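Quinone oxidoreductase (PDB 1IZ0) binds NADPH and probably uses it to reduce quinones, as a member of the medium-chain dehydrogenase/reductase superfamily. Local coordinates at residues E103-L116 / A257-P271. Residues are numbered along the deposited sequence; the frame is centred on the assembly and turned at random.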
# COMPACT_ATOMS: atom_id res chain seq x y z
N GLU A 103 -0.76 8.42 10.86
CA GLU A 103 -0.77 8.82 9.46
C GLU A 103 0.55 8.40 8.80
O GLU A 103 0.56 7.99 7.63
CB GLU A 103 -0.97 10.34 9.33
CG GLU A 103 -1.47 10.75 7.95
CD GLU A 103 -1.73 12.24 7.83
OE1 GLU A 103 -2.41 12.80 8.73
OE2 GLU A 103 -1.28 12.85 6.84
N ALA A 104 1.65 8.52 9.54
CA ALA A 104 2.96 8.13 9.01
C ALA A 104 3.00 6.62 8.72
O ALA A 104 3.60 6.19 7.73
CB ALA A 104 4.07 8.50 10.01
N ALA A 105 2.37 5.83 9.58
CA ALA A 105 2.36 4.38 9.40
C ALA A 105 1.56 3.93 8.17
O ALA A 105 1.75 2.82 7.67
CB ALA A 105 1.79 3.71 10.65
N ALA A 106 0.67 4.79 7.70
CA ALA A 106 -0.17 4.47 6.55
C ALA A 106 0.42 5.00 5.24
O ALA A 106 -0.23 4.92 4.19
CB ALA A 106 -1.56 5.06 6.75
N PHE A 107 1.64 5.50 5.29
CA PHE A 107 2.27 6.07 4.11
C PHE A 107 3.21 5.24 3.23
O PHE A 107 2.96 5.07 2.03
CB PHE A 107 2.98 7.37 4.50
CG PHE A 107 3.94 7.89 3.46
CD1 PHE A 107 5.30 7.65 3.56
CD2 PHE A 107 3.47 8.60 2.36
CE1 PHE A 107 6.19 8.11 2.59
CE2 PHE A 107 4.34 9.07 1.38
CZ PHE A 107 5.71 8.82 1.49
N PRO A 108 4.31 4.70 3.80
CA PRO A 108 5.29 3.91 3.04
C PRO A 108 4.81 2.97 1.94
O PRO A 108 5.01 3.23 0.74
CB PRO A 108 6.06 3.16 4.13
CG PRO A 108 6.00 4.12 5.28
CD PRO A 108 4.56 4.58 5.25
N VAL A 109 4.20 1.86 2.32
CA VAL A 109 3.75 0.89 1.33
C VAL A 109 2.75 1.42 0.30
O VAL A 109 2.98 1.29 -0.90
CB VAL A 109 3.13 -0.34 2.02
CG1 VAL A 109 2.59 -1.31 0.97
CG2 VAL A 109 4.18 -1.01 2.89
N SER A 110 1.66 2.02 0.76
CA SER A 110 0.62 2.52 -0.15
C SER A 110 1.10 3.55 -1.16
O SER A 110 0.92 3.39 -2.37
CB SER A 110 -0.54 3.11 0.65
OG SER A 110 -1.03 2.18 1.61
N PHE A 111 1.73 4.62 -0.68
CA PHE A 111 2.19 5.67 -1.57
C PHE A 111 3.34 5.28 -2.47
O PHE A 111 3.39 5.71 -3.63
CB PHE A 111 2.52 6.92 -0.75
CG PHE A 111 1.29 7.58 -0.19
CD1 PHE A 111 0.77 8.72 -0.79
CD2 PHE A 111 0.60 7.00 0.87
CE1 PHE A 111 -0.43 9.27 -0.35
CE2 PHE A 111 -0.60 7.53 1.32
CZ PHE A 111 -1.12 8.67 0.71
N LEU A 112 4.27 4.48 -1.97
CA LEU A 112 5.38 4.04 -2.80
C LEU A 112 4.84 3.12 -3.89
O LEU A 112 5.27 3.18 -5.04
CB LEU A 112 6.42 3.31 -1.95
CG LEU A 112 7.37 4.27 -1.22
CD1 LEU A 112 8.31 3.50 -0.29
CD2 LEU A 112 8.17 5.05 -2.27
N THR A 113 3.88 2.27 -3.52
CA THR A 113 3.27 1.35 -4.47
C THR A 113 2.51 2.10 -5.57
O THR A 113 2.65 1.78 -6.75
CB THR A 113 2.27 0.41 -3.77
OG1 THR A 113 2.98 -0.49 -2.91
CG2 THR A 113 1.47 -0.38 -4.80
N ALA A 114 1.72 3.09 -5.17
CA ALA A 114 0.95 3.86 -6.14
C ALA A 114 1.84 4.64 -7.09
O ALA A 114 1.65 4.60 -8.30
CB ALA A 114 -0.01 4.82 -5.41
N TYR A 115 2.80 5.36 -6.54
CA TYR A 115 3.70 6.16 -7.36
C TYR A 115 4.56 5.31 -8.29
O TYR A 115 4.63 5.57 -9.49
CB TYR A 115 4.60 7.04 -6.48
CG TYR A 115 5.61 7.85 -7.27
CD1 TYR A 115 6.86 7.33 -7.57
CD2 TYR A 115 5.27 9.11 -7.77
CE1 TYR A 115 7.77 8.06 -8.35
CE2 TYR A 115 6.17 9.85 -8.55
CZ TYR A 115 7.41 9.31 -8.84
OH TYR A 115 8.29 10.01 -9.62
N LEU A 116 5.21 4.29 -7.74
CA LEU A 116 6.07 3.44 -8.56
C LEU A 116 5.26 2.67 -9.60
O LEU A 116 5.77 2.34 -10.68
CB LEU A 116 6.87 2.48 -7.68
CG LEU A 116 7.98 3.17 -6.88
CD1 LEU A 116 8.56 2.23 -5.84
CD2 LEU A 116 9.07 3.66 -7.84
N ALA A 257 11.24 8.58 -6.33
CA ALA A 257 9.91 8.52 -5.75
C ALA A 257 9.81 9.39 -4.50
O ALA A 257 8.86 10.15 -4.34
CB ALA A 257 9.55 7.08 -5.40
N LEU A 258 10.79 9.29 -3.61
CA LEU A 258 10.75 10.08 -2.39
C LEU A 258 10.91 11.56 -2.70
O LEU A 258 10.37 12.41 -1.99
CB LEU A 258 11.83 9.61 -1.41
CG LEU A 258 11.62 8.17 -0.92
CD1 LEU A 258 12.60 7.87 0.21
CD2 LEU A 258 10.18 7.99 -0.43
N GLY A 259 11.65 11.86 -3.76
CA GLY A 259 11.84 13.25 -4.13
C GLY A 259 10.53 13.87 -4.56
O GLY A 259 10.35 15.09 -4.55
N PHE A 260 9.58 13.02 -4.93
CA PHE A 260 8.28 13.50 -5.37
C PHE A 260 7.23 13.41 -4.27
O PHE A 260 6.41 14.31 -4.11
CB PHE A 260 7.82 12.70 -6.59
CG PHE A 260 6.43 13.04 -7.05
CD1 PHE A 260 5.32 12.45 -6.48
CD2 PHE A 260 6.24 13.97 -8.07
CE1 PHE A 260 4.04 12.76 -6.91
CE2 PHE A 260 4.96 14.29 -8.51
CZ PHE A 260 3.85 13.68 -7.92
N LEU A 261 7.27 12.33 -3.50
CA LEU A 261 6.32 12.10 -2.43
C LEU A 261 6.55 12.88 -1.13
O LEU A 261 5.61 13.48 -0.59
CB LEU A 261 6.27 10.60 -2.11
CG LEU A 261 5.79 9.68 -3.24
CD1 LEU A 261 6.03 8.22 -2.84
CD2 LEU A 261 4.32 9.92 -3.53
N LEU A 262 7.78 12.88 -0.62
CA LEU A 262 8.09 13.58 0.63
C LEU A 262 7.72 15.06 0.70
O LEU A 262 7.10 15.50 1.67
CB LEU A 262 9.57 13.41 0.98
CG LEU A 262 9.98 11.99 1.36
CD1 LEU A 262 11.42 12.01 1.85
CD2 LEU A 262 9.05 11.46 2.43
N PRO A 263 8.09 15.85 -0.31
CA PRO A 263 7.71 17.27 -0.21
C PRO A 263 6.20 17.45 -0.17
O PRO A 263 5.71 18.53 0.16
CB PRO A 263 8.33 17.88 -1.48
CG PRO A 263 9.54 17.00 -1.73
CD PRO A 263 8.98 15.61 -1.46
N ARG A 264 5.45 16.41 -0.50
CA ARG A 264 4.00 16.50 -0.51
C ARG A 264 3.32 15.85 0.70
O ARG A 264 2.13 16.05 0.92
CB ARG A 264 3.45 15.87 -1.79
CG ARG A 264 3.87 16.57 -3.07
CD ARG A 264 3.29 15.84 -4.27
NE ARG A 264 3.36 16.64 -5.49
CZ ARG A 264 4.47 16.90 -6.16
NH1 ARG A 264 5.64 16.42 -5.75
NH2 ARG A 264 4.42 17.66 -7.25
N LEU A 265 4.08 15.08 1.47
CA LEU A 265 3.54 14.39 2.63
C LEU A 265 3.11 15.36 3.71
O LEU A 265 3.92 16.16 4.20
CB LEU A 265 4.60 13.44 3.21
CG LEU A 265 4.17 12.07 3.73
CD1 LEU A 265 5.24 11.57 4.70
CD2 LEU A 265 2.81 12.12 4.41
N GLY A 266 1.85 15.28 4.09
CA GLY A 266 1.33 16.15 5.12
C GLY A 266 0.70 17.38 4.51
O GLY A 266 0.12 18.20 5.22
N ARG A 267 0.82 17.50 3.19
CA ARG A 267 0.27 18.65 2.48
C ARG A 267 -0.77 18.14 1.48
O ARG A 267 -1.91 17.90 1.86
CB ARG A 267 1.40 19.43 1.80
CG ARG A 267 2.27 20.21 2.81
CD ARG A 267 3.51 20.86 2.17
NE ARG A 267 3.16 21.83 1.14
CZ ARG A 267 2.54 22.98 1.37
NH1 ARG A 267 2.19 23.33 2.61
NH2 ARG A 267 2.25 23.79 0.37
N GLU A 268 -0.41 17.98 0.21
CA GLU A 268 -1.43 17.47 -0.70
C GLU A 268 -1.59 15.96 -0.54
O GLU A 268 -2.61 15.39 -0.93
CB GLU A 268 -1.14 17.85 -2.16
CG GLU A 268 0.31 17.89 -2.56
CD GLU A 268 0.97 19.22 -2.23
OE1 GLU A 268 1.83 19.24 -1.32
OE2 GLU A 268 0.62 20.24 -2.87
N LEU A 269 -0.60 15.30 0.05
CA LEU A 269 -0.70 13.86 0.25
C LEU A 269 -0.96 13.57 1.73
O LEU A 269 -0.09 13.77 2.58
CB LEU A 269 0.57 13.15 -0.20
CG LEU A 269 0.90 13.31 -1.69
CD1 LEU A 269 2.13 12.48 -2.05
CD2 LEU A 269 -0.29 12.88 -2.54
N ARG A 270 -2.18 13.11 2.03
CA ARG A 270 -2.55 12.81 3.40
C ARG A 270 -3.04 11.37 3.53
O ARG A 270 -4.20 11.07 3.21
CB ARG A 270 -3.66 13.77 3.88
CG ARG A 270 -3.31 15.27 3.81
CD ARG A 270 -2.12 15.62 4.69
NE ARG A 270 -2.34 15.29 6.10
CZ ARG A 270 -3.03 16.04 6.96
NH1 ARG A 270 -3.56 17.20 6.57
NH2 ARG A 270 -3.18 15.64 8.22
N PRO A 271 -2.16 10.47 3.99
CA PRO A 271 -2.51 9.05 4.16
C PRO A 271 -3.79 8.92 4.98
O PRO A 271 -3.96 9.60 6.00
CB PRO A 271 -1.31 8.49 4.91
CG PRO A 271 -0.17 9.37 4.44
CD PRO A 271 -0.80 10.74 4.47
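Arg270 takes the carboxylate of Glu103 side-on with two nitrogens: Arg270 NE gives a nearly straight bond to Glu103 OE2 (2.8 Å, 173°), and Arg270 NH2 meets the syn lone pair of Glu103 OE1 at 3.0 Å. The two flat groups are almost coplanar. Glu103 reaches out extended, its CG anti to the backbone N (chi1 -160°), and on the way it crosses Pro271, whose CD lies 3.2 Å from Glu103 OE2. Arg270 curls along its chain to bring NE and NH2 to the carboxylate. With an alanine here instead of Glu103, the Arg270 guanidinium would probably lose its charge partner and be free to swing, and the CD side of Pro271 would lose its cover.

Pro271 also pushes CG against Phe107 CB and Phe111 CE2. Leu265 CD1 sits squarely over the Phe107 ring, 3.9 Å from its centroid, a CH-pi contact, while Leu261 CB comes to the ring's edge at CZ. The contact joins helix 101-105 and much of helix 108-120 to the end of helix 251-261 and the chain leading into strand 273-278. This is the medium-chain reductase fold, a GroES-like domain paired with a Rossmann-type nucleotide-binding domain, whose helix 137-148 flanks the contact. Further along, the axes of the short segments 108-116 and 257-261 run 10.6 Å apart at 109°. Here Tyr115 CE1 packs on Ala257 CA (3.4 Å), and Tyr115 CE2 lies over one face of Phe260. Leu112 CD2 fits among Ala257, Leu258 and Leu261.

Behind this layer, Ala141 and Val145 touch Phe111, and Gln144 OE1 accepts from Arg270 N. Leu116 approaches Phe242 and Leu244, two NADPH-binding residues.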